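Local structure of pesticidal crystal protein CRY4AA (Bacillus thuringiensis, 2C9K) at residues K72-S77 / Q115-E120; N45-F50 / L140-Q145; S64-N69 / S124-P129; Q106-H111 / T178-Y183. The protein acts as a pore-forming toxin against mosquito larvae, binding to midgut epithelial cells and causing their colloid-osmotic lysis. All blocks are in the same frame, centred on the assembly; numbering follows the deposited sequence.

Contact 1: K72-S77 / Q115-E120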
loop_
_atom_site.group_PDB
_atom_site.type_symbol
_atom_site.label_atom_id
_atom_site.label_comp_id
_atom_site.label_asym_id
_atom_site.label_seq_id
_atom_site.Cartn_x
_atom_site.Cartn_y
_atom_site.Cartn_z
ATOM N N LYS A 72 -22.045 11.997 -12.402
ATOM C CA LYS A 72 -23.185 11.606 -13.215
ATOM C C LYS A 72 -22.788 10.514 -14.203
ATOM O O LYS A 72 -23.559 9.598 -14.478
ATOM C CB LYS A 72 -23.675 12.843 -13.968
ATOM C CG LYS A 72 -24.969 12.711 -14.743
ATOM C CD LYS A 72 -25.255 14.026 -15.477
ATOM C CE LYS A 72 -25.220 15.233 -14.517
ATOM N NZ LYS A 72 -25.391 16.557 -15.190
ATOM N N ILE A 73 -21.573 10.625 -14.729
ATOM C CA ILE A 73 -21.043 9.685 -15.713
ATOM C C ILE A 73 -20.641 8.326 -15.150
ATOM O O ILE A 73 -20.966 7.292 -15.728
ATOM C CB ILE A 73 -19.806 10.279 -16.433
ATOM C CG1 ILE A 73 -20.195 11.564 -17.171
ATOM C CG2 ILE A 73 -19.226 9.259 -17.405
ATOM C CD1 ILE A 73 -19.042 12.215 -17.926
ATOM N N LEU A 74 -19.914 8.329 -14.038
ATOM C CA LEU A 74 -19.458 7.089 -13.423
ATOM C C LEU A 74 -20.550 6.370 -12.643
ATOM O O LEU A 74 -20.381 5.218 -12.247
ATOM C CB LEU A 74 -18.254 7.372 -12.519
ATOM C CG LEU A 74 -16.847 7.171 -13.099
ATOM C CD1 LEU A 74 -16.866 7.135 -14.613
ATOM C CD2 LEU A 74 -15.953 8.283 -12.608
ATOM N N ASN A 75 -21.670 7.050 -12.421
ATOM C CA ASN A 75 -22.789 6.451 -11.701
ATOM C C ASN A 75 -23.658 5.633 -12.656
ATOM O O ASN A 75 -24.749 5.190 -12.298
ATOM C CB ASN A 75 -23.620 7.533 -11.007
ATOM C CG ASN A 75 -23.274 7.674 -9.528
ATOM O OD1 ASN A 75 -22.174 7.318 -9.102
ATOM N ND2 ASN A 75 -24.212 8.203 -8.740
ATOM N N ARG A 76 -23.159 5.432 -13.873
ATOM C CA ARG A 76 -23.866 4.647 -14.872
ATOM C C ARG A 76 -23.448 3.202 -14.701
ATOM O O ARG A 76 -24.217 2.284 -14.980
ATOM C CB ARG A 76 -23.495 5.091 -16.281
ATOM C CG ARG A 76 -23.968 6.474 -16.663
ATOM C CD ARG A 76 -23.367 6.846 -17.997
ATOM N NE ARG A 76 -23.690 8.205 -18.405
ATOM C CZ ARG A 76 -23.030 8.858 -19.353
ATOM N NH1 ARG A 76 -22.016 8.266 -19.977
ATOM N NH2 ARG A 76 -23.382 10.096 -19.682
ATOM N N SER A 77 -22.214 3.006 -14.250
ATOM C CA SER A 77 -21.687 1.668 -14.049
ATOM C C SER A 77 -22.592 0.873 -13.118
ATOM O O SER A 77 -22.621 -0.354 -13.175
ATOM C CB SER A 77 -20.272 1.732 -13.459
ATOM O OG SER A 77 -19.346 2.306 -14.367
ATOM N N GLN A 115 -15.290 0.924 -22.095
ATOM C CA GLN A 115 -14.417 1.423 -23.156
ATOM C C GLN A 115 -14.827 2.864 -23.428
ATOM O O GLN A 115 -14.033 3.664 -23.918
ATOM C CB GLN A 115 -14.594 0.634 -24.452
ATOM C CG GLN A 115 -14.260 -0.836 -24.381
ATOM C CD GLN A 115 -14.576 -1.547 -25.685
ATOM O OE1 GLN A 115 -15.705 -1.488 -26.181
ATOM N NE2 GLN A 115 -13.581 -2.221 -26.248
ATOM N N ASN A 116 -16.077 3.183 -23.100
ATOM C CA ASN A 116 -16.615 4.518 -23.330
ATOM C C ASN A 116 -16.667 5.454 -22.116
ATOM O O ASN A 116 -16.321 6.631 -22.232
ATOM C CB ASN A 116 -18.024 4.407 -23.939
ATOM C CG ASN A 116 -18.019 3.792 -25.333
ATOM O OD1 ASN A 116 -17.441 4.346 -26.271
ATOM N ND2 ASN A 116 -18.664 2.638 -25.473
ATOM N N VAL A 117 -17.098 4.946 -20.962
ATOM C CA VAL A 117 -17.220 5.785 -19.767
ATOM C C VAL A 117 -15.903 6.305 -19.199
ATOM O O VAL A 117 -15.856 7.402 -18.632
ATOM C CB VAL A 117 -17.986 5.059 -18.629
ATOM C CG1 VAL A 117 -17.075 4.079 -17.904
ATOM C CG2 VAL A 117 -18.548 6.080 -17.661
ATOM N N ILE A 118 -14.834 5.528 -19.337
ATOM C CA ILE A 118 -13.547 5.975 -18.823
ATOM C C ILE A 118 -12.955 7.068 -19.716
ATOM O O ILE A 118 -12.489 8.092 -19.215
ATOM C CB ILE A 118 -12.575 4.792 -18.652
ATOM C CG1 ILE A 118 -12.968 4.002 -17.399
ATOM C CG2 ILE A 118 -11.148 5.290 -18.546
ATOM C CD1 ILE A 118 -12.153 2.760 -17.163
ATOM N N PRO A 119 -12.963 6.875 -21.048
ATOM C CA PRO A 119 -12.400 7.948 -21.870
ATOM C C PRO A 119 -13.277 9.191 -21.728
ATOM O O PRO A 119 -12.785 10.320 -21.723
ATOM C CB PRO A 119 -12.434 7.359 -23.273
ATOM C CG PRO A 119 -12.222 5.903 -23.020
ATOM C CD PRO A 119 -13.150 5.653 -21.847
ATOM N N GLU A 120 -14.581 8.974 -21.596
ATOM C CA GLU A 120 -15.523 10.080 -21.431
ATOM C C GLU A 120 -15.058 10.890 -20.223
ATOM O O GLU A 120 -14.812 12.096 -20.317
ATOM C CB GLU A 120 -16.932 9.541 -21.174
ATOM C CG GLU A 120 -18.051 10.543 -21.408
ATOM C CD GLU A 120 -19.435 9.939 -21.174
ATOM O OE1 GLU A 120 -19.657 8.768 -21.579
ATOM O OE2 GLU A 120 -20.301 10.639 -20.597
#

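Contact 2: N45-F50 / L140-Q145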
loop_
_atom_site.group_PDB
_atom_site.type_symbol
_atom_site.label_atom_id
_atom_site.label_comp_id
_atom_site.label_asym_id
_atom_site.label_seq_id
_atom_site.Cartn_x
_atom_site.Cartn_y
_atom_site.Cartn_z
ATOM N N ASN A 45 -23.265 9.825 -4.286
ATOM C CA ASN A 45 -22.337 10.950 -4.304
ATOM C C ASN A 45 -20.925 10.480 -3.983
ATOM O O ASN A 45 -20.087 11.259 -3.530
ATOM C CB ASN A 45 -22.768 12.009 -3.295
ATOM C CG ASN A 45 -24.156 12.533 -3.569
ATOM O OD1 ASN A 45 -24.448 13.015 -4.665
ATOM N ND2 ASN A 45 -25.027 12.441 -2.572
ATOM N N THR A 46 -20.673 9.197 -4.230
ATOM C CA THR A 46 -19.373 8.602 -3.968
ATOM C C THR A 46 -18.257 9.313 -4.736
ATOM O O THR A 46 -17.253 9.717 -4.142
ATOM C CB THR A 46 -19.378 7.093 -4.327
ATOM O OG1 THR A 46 -20.386 6.424 -3.561
ATOM C CG2 THR A 46 -18.032 6.458 -4.007
ATOM N N TRP A 47 -18.440 9.478 -6.045
ATOM C CA TRP A 47 -17.448 10.144 -6.886
ATOM C C TRP A 47 -17.274 11.616 -6.508
ATOM O O TRP A 47 -16.175 12.164 -6.599
ATOM C CB TRP A 47 -17.846 10.017 -8.357
ATOM C CG TRP A 47 -18.263 8.631 -8.707
ATOM C CD1 TRP A 47 -19.397 8.265 -9.356
ATOM C CD2 TRP A 47 -17.589 7.416 -8.360
ATOM N NE1 TRP A 47 -19.484 6.897 -9.431
ATOM C CE2 TRP A 47 -18.386 6.350 -8.828
ATOM C CE3 TRP A 47 -16.389 7.122 -7.696
ATOM C CZ2 TRP A 47 -18.025 5.008 -8.656
ATOM C CZ3 TRP A 47 -16.027 5.784 -7.523
ATOM C CH2 TRP A 47 -16.846 4.746 -8.002
ATOM N N SER A 48 -18.357 12.264 -6.090
ATOM C CA SER A 48 -18.269 13.660 -5.677
ATOM C C SER A 48 -17.381 13.702 -4.448
ATOM O O SER A 48 -16.431 14.479 -4.389
ATOM C CB SER A 48 -19.645 14.215 -5.326
ATOM O OG SER A 48 -20.457 14.300 -6.476
ATOM N N ASP A 49 -17.689 12.857 -3.468
ATOM C CA ASP A 49 -16.899 12.801 -2.250
ATOM C C ASP A 49 -15.437 12.529 -2.579
ATOM O O ASP A 49 -14.541 13.157 -2.012
ATOM C CB ASP A 49 -17.425 11.718 -1.317
ATOM C CG ASP A 49 -18.825 12.005 -0.837
ATOM O OD1 ASP A 49 -19.173 13.198 -0.703
ATOM O OD2 ASP A 49 -19.578 11.042 -0.580
ATOM N N PHE A 50 -15.194 11.597 -3.495
ATOM C CA PHE A 50 -13.824 11.280 -3.875
ATOM C C PHE A 50 -13.151 12.504 -4.487
ATOM O O PHE A 50 -12.021 12.834 -4.143
ATOM C CB PHE A 50 -13.783 10.112 -4.876
ATOM C CG PHE A 50 -14.036 8.755 -4.259
ATOM C CD1 PHE A 50 -13.791 7.598 -4.993
ATOM C CD2 PHE A 50 -14.540 8.633 -2.964
ATOM C CE1 PHE A 50 -14.043 6.341 -4.453
ATOM C CE2 PHE A 50 -14.800 7.381 -2.409
ATOM C CZ PHE A 50 -14.552 6.230 -3.156
ATOM N N LEU A 140 -8.851 11.068 -10.552
ATOM C CA LEU A 140 -8.070 9.836 -10.543
ATOM C C LEU A 140 -8.604 8.761 -9.610
ATOM O O LEU A 140 -8.686 7.599 -9.994
ATOM C CB LEU A 140 -6.609 10.126 -10.183
ATOM C CG LEU A 140 -5.693 8.892 -10.127
ATOM C CD1 LEU A 140 -5.628 8.235 -11.498
ATOM C CD2 LEU A 140 -4.305 9.288 -9.672
ATOM N N SER A 141 -8.970 9.126 -8.387
ATOM C CA SER A 141 -9.467 8.114 -7.465
ATOM C C SER A 141 -10.739 7.438 -7.989
ATOM O O SER A 141 -10.919 6.236 -7.818
ATOM C CB SER A 141 -9.690 8.707 -6.062
ATOM O OG SER A 141 -10.828 9.538 -5.998
ATOM N N SER A 142 -11.620 8.199 -8.629
ATOM C CA SER A 142 -12.843 7.626 -9.192
ATOM C C SER A 142 -12.445 6.805 -10.424
ATOM O O SER A 142 -13.005 5.742 -10.706
ATOM C CB SER A 142 -13.806 8.743 -9.599
ATOM O OG SER A 142 -14.080 9.594 -8.498
ATOM N N TYR A 143 -11.466 7.315 -11.160
ATOM C CA TYR A 143 -10.972 6.631 -12.335
ATOM C C TYR A 143 -10.579 5.218 -11.933
ATOM O O TYR A 143 -10.945 4.244 -12.593
ATOM C CB TYR A 143 -9.742 7.352 -12.877
ATOM C CG TYR A 143 -9.123 6.680 -14.081
ATOM C CD1 TYR A 143 -9.608 6.921 -15.364
ATOM C CD2 TYR A 143 -8.068 5.787 -13.936
ATOM C CE1 TYR A 143 -9.056 6.298 -16.470
ATOM C CE2 TYR A 143 -7.512 5.150 -15.041
ATOM C CZ TYR A 143 -8.010 5.413 -16.307
ATOM O OH TYR A 143 -7.450 4.801 -17.410
ATOM N N ALA A 144 -9.828 5.119 -10.840
ATOM C CA ALA A 144 -9.346 3.838 -10.339
ATOM C C ALA A 144 -10.460 2.835 -10.103
ATOM O O ALA A 144 -10.400 1.726 -10.624
ATOM C CB ALA A 144 -8.531 4.042 -9.060
ATOM N N GLN A 145 -11.469 3.206 -9.322
ATOM C CA GLN A 145 -12.570 2.287 -9.068
ATOM C C GLN A 145 -13.163 1.781 -10.380
ATOM O O GLN A 145 -13.458 0.595 -10.520
ATOM C CB GLN A 145 -13.651 2.966 -8.233
ATOM C CG GLN A 145 -13.263 3.192 -6.782
ATOM C CD GLN A 145 -12.886 1.903 -6.074
ATOM O OE1 GLN A 145 -13.479 0.856 -6.322
ATOM N NE2 GLN A 145 -11.904 1.976 -5.180
#

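Contact 3: S64-N69 / S124-P129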
loop_
_atom_site.group_PDB
_atom_site.type_symbol
_atom_site.label_atom_id
_atom_site.label_comp_id
_atom_site.label_asym_id
_atom_site.label_seq_id
_atom_site.Cartn_x
_atom_site.Cartn_y
_atom_site.Cartn_z
ATOM N N SER A 64 -17.750 23.504 -10.151
ATOM C CA SER A 64 -18.344 22.302 -9.600
ATOM C C SER A 64 -19.177 21.514 -10.613
ATOM O O SER A 64 -19.607 20.393 -10.332
ATOM C CB SER A 64 -19.197 22.667 -8.379
ATOM O OG SER A 64 -19.880 23.892 -8.579
ATOM N N THR A 65 -19.406 22.091 -11.788
ATOM C CA THR A 65 -20.179 21.407 -12.823
ATOM C C THR A 65 -19.364 20.232 -13.360
ATOM O O THR A 65 -19.917 19.245 -13.837
ATOM C CB THR A 65 -20.531 22.353 -13.992
ATOM O OG1 THR A 65 -19.331 22.898 -14.550
ATOM C CG2 THR A 65 -21.408 23.481 -13.511
ATOM N N TYR A 66 -18.042 20.349 -13.273
ATOM C CA TYR A 66 -17.146 19.293 -13.732
ATOM C C TYR A 66 -17.197 18.105 -12.778
ATOM O O TYR A 66 -17.075 16.951 -13.195
ATOM C CB TYR A 66 -15.708 19.810 -13.802
ATOM C CG TYR A 66 -15.421 20.711 -14.978
ATOM C CD1 TYR A 66 -15.298 20.193 -16.266
ATOM C CD2 TYR A 66 -15.251 22.085 -14.797
ATOM C CE1 TYR A 66 -15.011 21.023 -17.344
ATOM C CE2 TYR A 66 -14.964 22.922 -15.866
ATOM C CZ TYR A 66 -14.844 22.387 -17.135
ATOM O OH TYR A 66 -14.557 23.220 -18.185
ATOM N N ILE A 67 -17.376 18.404 -11.498
ATOM C CA ILE A 67 -17.440 17.383 -10.470
ATOM C C ILE A 67 -18.732 16.581 -10.561
ATOM O O ILE A 67 -18.710 15.353 -10.558
ATOM C CB ILE A 67 -17.323 18.021 -9.077
ATOM C CG1 ILE A 67 -15.990 18.764 -8.981
ATOM C CG2 ILE A 67 -17.422 16.959 -7.996
ATOM C CD1 ILE A 67 -15.764 19.457 -7.664
ATOM N N SER A 68 -19.856 17.280 -10.645
ATOM C CA SER A 68 -21.152 16.614 -10.742
ATOM C C SER A 68 -21.291 15.881 -12.073
ATOM O O SER A 68 -22.018 14.893 -12.172
ATOM C CB SER A 68 -22.293 17.624 -10.595
ATOM O OG SER A 68 -22.225 18.617 -11.604
ATOM N N ASN A 69 -20.602 16.363 -13.099
ATOM C CA ASN A 69 -20.680 15.696 -14.386
ATOM C C ASN A 69 -19.980 14.362 -14.256
ATOM O O ASN A 69 -20.483 13.339 -14.719
ATOM C CB ASN A 69 -20.006 16.514 -15.484
ATOM C CG ASN A 69 -19.973 15.773 -16.804
ATOM O OD1 ASN A 69 -18.929 15.266 -17.221
ATOM N ND2 ASN A 69 -21.122 15.685 -17.459
ATOM N N SER A 124 -13.725 14.812 -20.489
ATOM C CA SER A 124 -14.695 15.836 -20.112
ATOM C C SER A 124 -14.036 16.827 -19.153
ATOM O O SER A 124 -14.569 17.124 -18.082
ATOM C CB SER A 124 -15.918 15.193 -19.450
ATOM O OG SER A 124 -16.613 14.375 -20.373
ATOM N N CYS A 125 -12.878 17.344 -19.554
ATOM C CA CYS A 125 -12.128 18.279 -18.725
ATOM C C CYS A 125 -12.159 19.717 -19.242
ATOM O O CYS A 125 -12.567 19.975 -20.371
ATOM C CB CYS A 125 -10.674 17.812 -18.620
ATOM S SG CYS A 125 -9.722 17.955 -20.164
ATOM N N PRO A 126 -11.741 20.677 -18.403
ATOM C CA PRO A 126 -11.725 22.082 -18.809
ATOM C C PRO A 126 -10.836 22.267 -20.042
ATOM O O PRO A 126 -9.873 21.522 -20.237
ATOM C CB PRO A 126 -11.164 22.781 -17.577
ATOM C CG PRO A 126 -11.697 21.953 -16.470
ATOM C CD PRO A 126 -11.440 20.552 -16.968
ATOM N N PRO A 127 -11.152 23.262 -20.893
ATOM C CA PRO A 127 -10.372 23.525 -22.106
ATOM C C PRO A 127 -8.879 23.654 -21.837
ATOM O O PRO A 127 -8.078 22.878 -22.360
ATOM C CB PRO A 127 -10.986 24.820 -22.627
ATOM C CG PRO A 127 -12.422 24.695 -22.204
ATOM C CD PRO A 127 -12.275 24.210 -20.781
ATOM N N ASN A 128 -8.524 24.639 -21.015
ATOM C CA ASN A 128 -7.138 24.924 -20.633
ATOM C C ASN A 128 -6.342 23.639 -20.337
ATOM O O ASN A 128 -6.725 22.843 -19.477
ATOM C CB ASN A 128 -7.148 25.854 -19.407
ATOM C CG ASN A 128 -5.787 26.470 -19.105
ATOM O OD1 ASN A 128 -5.675 27.344 -18.239
ATOM N ND2 ASN A 128 -4.750 26.017 -19.805
ATOM N N PRO A 129 -5.220 23.425 -21.050
ATOM C CA PRO A 129 -4.359 22.249 -20.887
ATOM C C PRO A 129 -4.116 21.812 -19.443
ATOM O O PRO A 129 -4.656 20.804 -18.992
ATOM C CB PRO A 129 -3.071 22.674 -21.581
ATOM C CG PRO A 129 -3.579 23.484 -22.714
ATOM C CD PRO A 129 -4.661 24.334 -22.068
#

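Contact 4: Q106-H111 / T178-Y183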
loop_
_atom_site.group_PDB
_atom_site.type_symbol
_atom_site.label_atom_id
_atom_site.label_comp_id
_atom_site.label_asym_id
_atom_site.label_seq_id
_atom_site.Cartn_x
_atom_site.Cartn_y
_atom_site.Cartn_z
ATOM N N GLN A 106 -23.788 -10.348 -21.958
ATOM C CA GLN A 106 -23.786 -9.402 -20.841
ATOM C C GLN A 106 -22.360 -8.904 -20.593
ATOM O O GLN A 106 -22.147 -7.737 -20.264
ATOM C CB GLN A 106 -24.330 -10.087 -19.589
ATOM C CG GLN A 106 -24.776 -9.146 -18.494
ATOM C CD GLN A 106 -25.868 -8.199 -18.944
ATOM O OE1 GLN A 106 -26.780 -8.585 -19.668
ATOM N NE2 GLN A 106 -25.788 -6.953 -18.502
ATOM N N ILE A 107 -21.388 -9.798 -20.747
ATOM C CA ILE A 107 -19.991 -9.430 -20.575
ATOM C C ILE A 107 -19.655 -8.382 -21.640
ATOM O O ILE A 107 -18.921 -7.428 -21.383
ATOM C CB ILE A 107 -19.064 -10.664 -20.744
ATOM C CG1 ILE A 107 -19.212 -11.593 -19.538
ATOM C CG2 ILE A 107 -17.619 -10.224 -20.912
ATOM C CD1 ILE A 107 -18.353 -12.843 -19.609
ATOM N N GLN A 108 -20.211 -8.563 -22.834
ATOM C CA GLN A 108 -19.983 -7.644 -23.943
ATOM C C GLN A 108 -20.435 -6.221 -23.629
ATOM O O GLN A 108 -19.794 -5.256 -24.045
ATOM C CB GLN A 108 -20.714 -8.131 -25.195
ATOM C CG GLN A 108 -20.192 -9.435 -25.765
ATOM C CD GLN A 108 -20.846 -9.788 -27.092
ATOM O OE1 GLN A 108 -20.544 -10.823 -27.691
ATOM N NE2 GLN A 108 -21.746 -8.923 -27.559
ATOM N N LEU A 109 -21.547 -6.091 -22.913
ATOM C CA LEU A 109 -22.062 -4.772 -22.555
ATOM C C LEU A 109 -21.190 -4.102 -21.499
ATOM O O LEU A 109 -20.883 -2.912 -21.603
ATOM C CB LEU A 109 -23.502 -4.872 -22.046
ATOM C CG LEU A 109 -24.573 -5.206 -23.086
ATOM C CD1 LEU A 109 -25.942 -5.188 -22.421
ATOM C CD2 LEU A 109 -24.519 -4.199 -24.225
ATOM N N VAL A 110 -20.796 -4.859 -20.479
ATOM C CA VAL A 110 -19.948 -4.309 -19.436
ATOM C C VAL A 110 -18.614 -3.897 -20.040
ATOM O O VAL A 110 -18.025 -2.916 -19.611
ATOM C CB VAL A 110 -19.694 -5.322 -18.293
ATOM C CG1 VAL A 110 -18.681 -4.755 -17.310
ATOM C CG2 VAL A 110 -20.995 -5.621 -17.564
ATOM N N HIS A 111 -18.128 -4.631 -21.034
ATOM C CA HIS A 111 -16.859 -4.261 -21.644
ATOM C C HIS A 111 -17.033 -3.033 -22.529
ATOM O O HIS A 111 -16.097 -2.262 -22.728
ATOM C CB HIS A 111 -16.285 -5.413 -22.467
ATOM C CG HIS A 111 -15.011 -5.065 -23.175
ATOM N ND1 HIS A 111 -13.914 -4.546 -22.520
ATOM C CD2 HIS A 111 -14.663 -5.146 -24.482
ATOM C CE1 HIS A 111 -12.949 -4.318 -23.395
ATOM N NE2 HIS A 111 -13.377 -4.674 -24.593
ATOM N N THR A 178 -20.618 -15.374 -29.700
ATOM C CA THR A 178 -19.253 -15.557 -30.182
ATOM C C THR A 178 -18.292 -15.822 -29.021
ATOM O O THR A 178 -18.211 -15.030 -28.076
ATOM C CB THR A 178 -18.807 -14.321 -30.966
ATOM N N ALA A 179 -17.569 -16.939 -29.098
ATOM C CA ALA A 179 -16.607 -17.317 -28.062
ATOM C C ALA A 179 -15.424 -16.355 -28.075
ATOM O O ALA A 179 -14.297 -16.740 -28.395
ATOM C CB ALA A 179 -16.120 -18.744 -28.293
ATOM N N ILE A 180 -15.693 -15.102 -27.723
ATOM C CA ILE A 180 -14.671 -14.065 -27.701
ATOM C C ILE A 180 -13.531 -14.381 -26.730
ATOM O O ILE A 180 -13.723 -15.050 -25.711
ATOM C CB ILE A 180 -15.293 -12.705 -27.327
ATOM C CG1 ILE A 180 -16.457 -12.400 -28.273
ATOM C CG2 ILE A 180 -14.247 -11.607 -27.416
ATOM C CD1 ILE A 180 -17.265 -11.182 -27.890
ATOM N N ASP A 181 -12.339 -13.900 -27.072
ATOM C CA ASP A 181 -11.149 -14.097 -26.250
ATOM C C ASP A 181 -10.652 -12.747 -25.735
ATOM O O ASP A 181 -10.019 -11.986 -26.471
ATOM C CB ASP A 181 -10.058 -14.780 -27.071
ATOM C CG ASP A 181 -8.724 -14.795 -26.364
ATOM O OD1 ASP A 181 -8.689 -15.136 -25.162
ATOM O OD2 ASP A 181 -7.711 -14.474 -27.018
ATOM N N TYR A 182 -10.938 -12.456 -24.468
ATOM C CA TYR A 182 -10.540 -11.187 -23.872
ATOM C C TYR A 182 -9.156 -11.167 -23.234
ATOM O O TYR A 182 -8.769 -10.155 -22.659
ATOM C CB TYR A 182 -11.552 -10.757 -22.811
ATOM C CG TYR A 182 -12.970 -10.622 -23.303
ATOM C CD1 TYR A 182 -13.743 -11.749 -23.567
ATOM C CD2 TYR A 182 -13.546 -9.367 -23.486
ATOM C CE1 TYR A 182 -15.062 -11.632 -23.996
ATOM C CE2 TYR A 182 -14.864 -9.238 -23.917
ATOM C CZ TYR A 182 -15.617 -10.376 -24.167
ATOM O OH TYR A 182 -16.926 -10.265 -24.579
ATOM N N TYR A 183 -8.403 -12.258 -23.326
ATOM C CA TYR A 183 -7.086 -12.272 -22.694
ATOM C C TYR A 183 -6.079 -11.271 -23.255
ATOM O O TYR A 183 -5.286 -10.710 -22.507
ATOM C CB TYR A 183 -6.469 -13.672 -22.710
ATOM C CG TYR A 183 -5.240 -13.742 -21.835
ATOM C CD1 TYR A 183 -5.283 -13.282 -20.519
ATOM C CD2 TYR A 183 -4.025 -14.222 -22.325
ATOM C CE1 TYR A 183 -4.151 -13.290 -19.715
ATOM C CE2 TYR A 183 -2.886 -14.235 -21.526
ATOM C CZ TYR A 183 -2.962 -13.764 -20.225
ATOM O OH TYR A 183 -1.853 -13.755 -19.429
#

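Contact 1: K72-S77 / Q115-E120
Within the helical bundle that forms the N-terminal domain of this delta-endotoxin, Ile-73, Leu-74 and Arg-76, where helix 64-74 runs out into the turn before helix 77-89, meet Val-117 and Glu-120 of helix 103-123. The backbones come nearest at Ile-73 and Val-117, whose CA atoms are 6.8 Å apart. Val-117 CG2 is the apolar centre of the contact: it lies 3.3 Å from Ile-73 CG2, the two side chains running alongside each other in opposite senses, and 3.6 Å from Leu-74 CD1, which comes in across it. Leu-74 carries this packing onward to Leu-121 and to Ser-142 of helix 140-164.

Beside this patch, Arg-76 and Glu-120 form a salt bridge. Glu-120 has CG anti to its backbone N (chi1 -162°) and an extended chain, which takes the carboxylate past the Ile-73 side chain. The Arg-76 chain is extended as far as NE and brings one guanidinium face over Ile-73 CA. Arg-76 NH1 donates to Glu-120 OE1 at 2.9 Å, near the guanidinium plane and on the syn side of the carboxylate. Weak bonds run from NH1 and NH2 of Arg-76 to Glu-120 OE2, at 3.0 and 3.3 Å. The two planes are 48° apart, so the groups do not pair as a flat two-pronged bridge; NH1 straddles both oxygens instead. The aliphatic contact is thus bordered on its outer side by a charge pair. Ile-73 backs the bridge on its inner side, while Arg-76 is exposed, so solvent probably weakens the attraction.

Contact 2: N45-F50 / L140-Q145
Helices 46-58 and 140-164 run roughly antiparallel where Trp-47 meets Ser-142 and Phe-50 meets Ser-141: the axes of the two short segments are 9.1 Å apart at 139°. The small serines probably permit this approach, and the CA atoms of Trp-47 and Ser-142 are 5.7 Å from each other. Ser-142 OG lies 3.5 Å from Trp-47 CE3 and also reaches the CB of Phe-50. On the preceding residue, Ser-141 OG takes the position between its backbone N and carbonyl carbon (chi1 74°), from which it abuts Phe-50 CB. One turn on, the chain of Gln-145, bent at chi2, sets its CG at the edge of both aromatic rings: CG is 4.0 Å from Phe-50 CE1, while CB is 3.7 Å from Trp-47 CH2. The Gln-145 amide is turned only 19° from the indole plane but stands steeply to the phenyl ring. Thr-46 CG2 lies over one face of each ring, near the rim.

Around this buried seam, helix 64-74 places Asn-71 and Leu-74 against Trp-47. Helix 5-16 brings Ala-5 and Tyr-6 against Phe-50 and Val-9 against Gln-145, which also touches Leu-239 of helix 222-240.

Contact 3: S64-N69 / S124-P129
Tyr-66 lays one face of its ring on Pro-126, whose CG makes a CH-pi contact 3.5 Å from the ring centroid and 21° off the normal. The proline carbon is displaced from the centre toward the phenol end, so that its nearest ring atom is Tyr-66 CZ; the tyrosine and proline side chains pass at a slant. Beyond the ring, Tyr-66 OH continues over the backbone of the proline pair, to Pro-126 CA and, at 3.6 Å, to Pro-127 CD. The ring edge is used as well: the carbonyl oxygen of Ser-124 lies close to the ring plane, 3.6 Å from Tyr-66 CD1. With CG anti to its carbonyl carbon (chi1 -75°), Tyr-66 reaches from its helix to the loop, although the nearest pair of CA atoms, those of Tyr-66 and Cys-125, is 7.2 Å apart.

The loop is the disulfide-closed connection between helices 103-123 and 129-137 of the N-terminal helical domain. Cys-125, whose CB points away from helix 64-74, is bonded to Cys-132, which tethers the loop to the helix that follows. That same helix supplies Tyr-135, which touches Tyr-66, Cys-125 and Pro-126. The helix carrying Tyr-66 rests in turn on helix 46-58 through Ile-67.

One turn further along helix 64-74, Asn-69 swings CG to the far side from its backbone N (chi1 175°) and directs OD1 at Ser-124 CB, 3.7 Å away. This is van der Waals contact; the hydroxyl of Ser-124 is hydrogen-bonded to the carbonyl of Glu-120, in the last turn of helix 103-123.

Contact 4: Q106-H111 / T178-Y183
Tyr-182 packs against the side of helix 103-123 and is met there by His-111, Ile-107 and Gln-108. With His-111 it forms a T-shaped pair: the edge of the tyrosine ring is directed at the face of the imidazole, with the planes at 88° and the centroids 5.8 Å apart. A chi1 of 177°, which turns the imidazole away from the backbone N of His-111, carries it toward Tyr-182, and Tyr-182 CE2 and His-111 CD2 are 4.1 Å apart. Further out on the phenol, Tyr-182 CZ lies 3.8 Å from Ile-107 CG2, and Tyr-182 OH sits against the CG of Gln-108 at 3.6 Å. The extended chain of Gln-108 continues past the hydroxyl and brings its OE1 to Ile-180 CD1, the glutamine chain lying athwart the isoleucine. Ile-180 also backs the tyrosine: its CG2 lies 3.5 Å above the ring plane, near the rim.

Both segments belong to the helical N-terminal domain of the toxin. Residues 178-183 are the final part of the connection from helix 140-164 to helix 183-208, and the contact pins them to the flank of helix 103-123.

In the second shell, Leu-154 of helix 140-164 touches both Tyr-182 and His-111, and His-111 also meets the ring of His-150. Following Tyr-182, the chain enters its helix with a weak capping bond from Tyr-183 N to Asp-181 OD1 (3.4 Å), and Tyr-183 OH is anchored to Asp-247.

All four contacts belong to the helical N-terminal domain. Contact 2 is buried throughout and joins two helices with two aromatic rings against serines and a glutamine, without a hydrogen bond across. Contact 1 is also largely buried but has a charged outer rim; it adjoins contact 2 through Leu-74. Contact 3 lies at the surface and contact 4 is partly buried, and in each a helix receives a loop through a tyrosine: the helix supplies it in contact 3, the loop in contact 4. Helix 64-74 serves contacts 1 and 3, and helix 103-123 contacts 1 and 4. Contacts 3 and 4 are remote from each other, their nearest atoms about 17 Å apart.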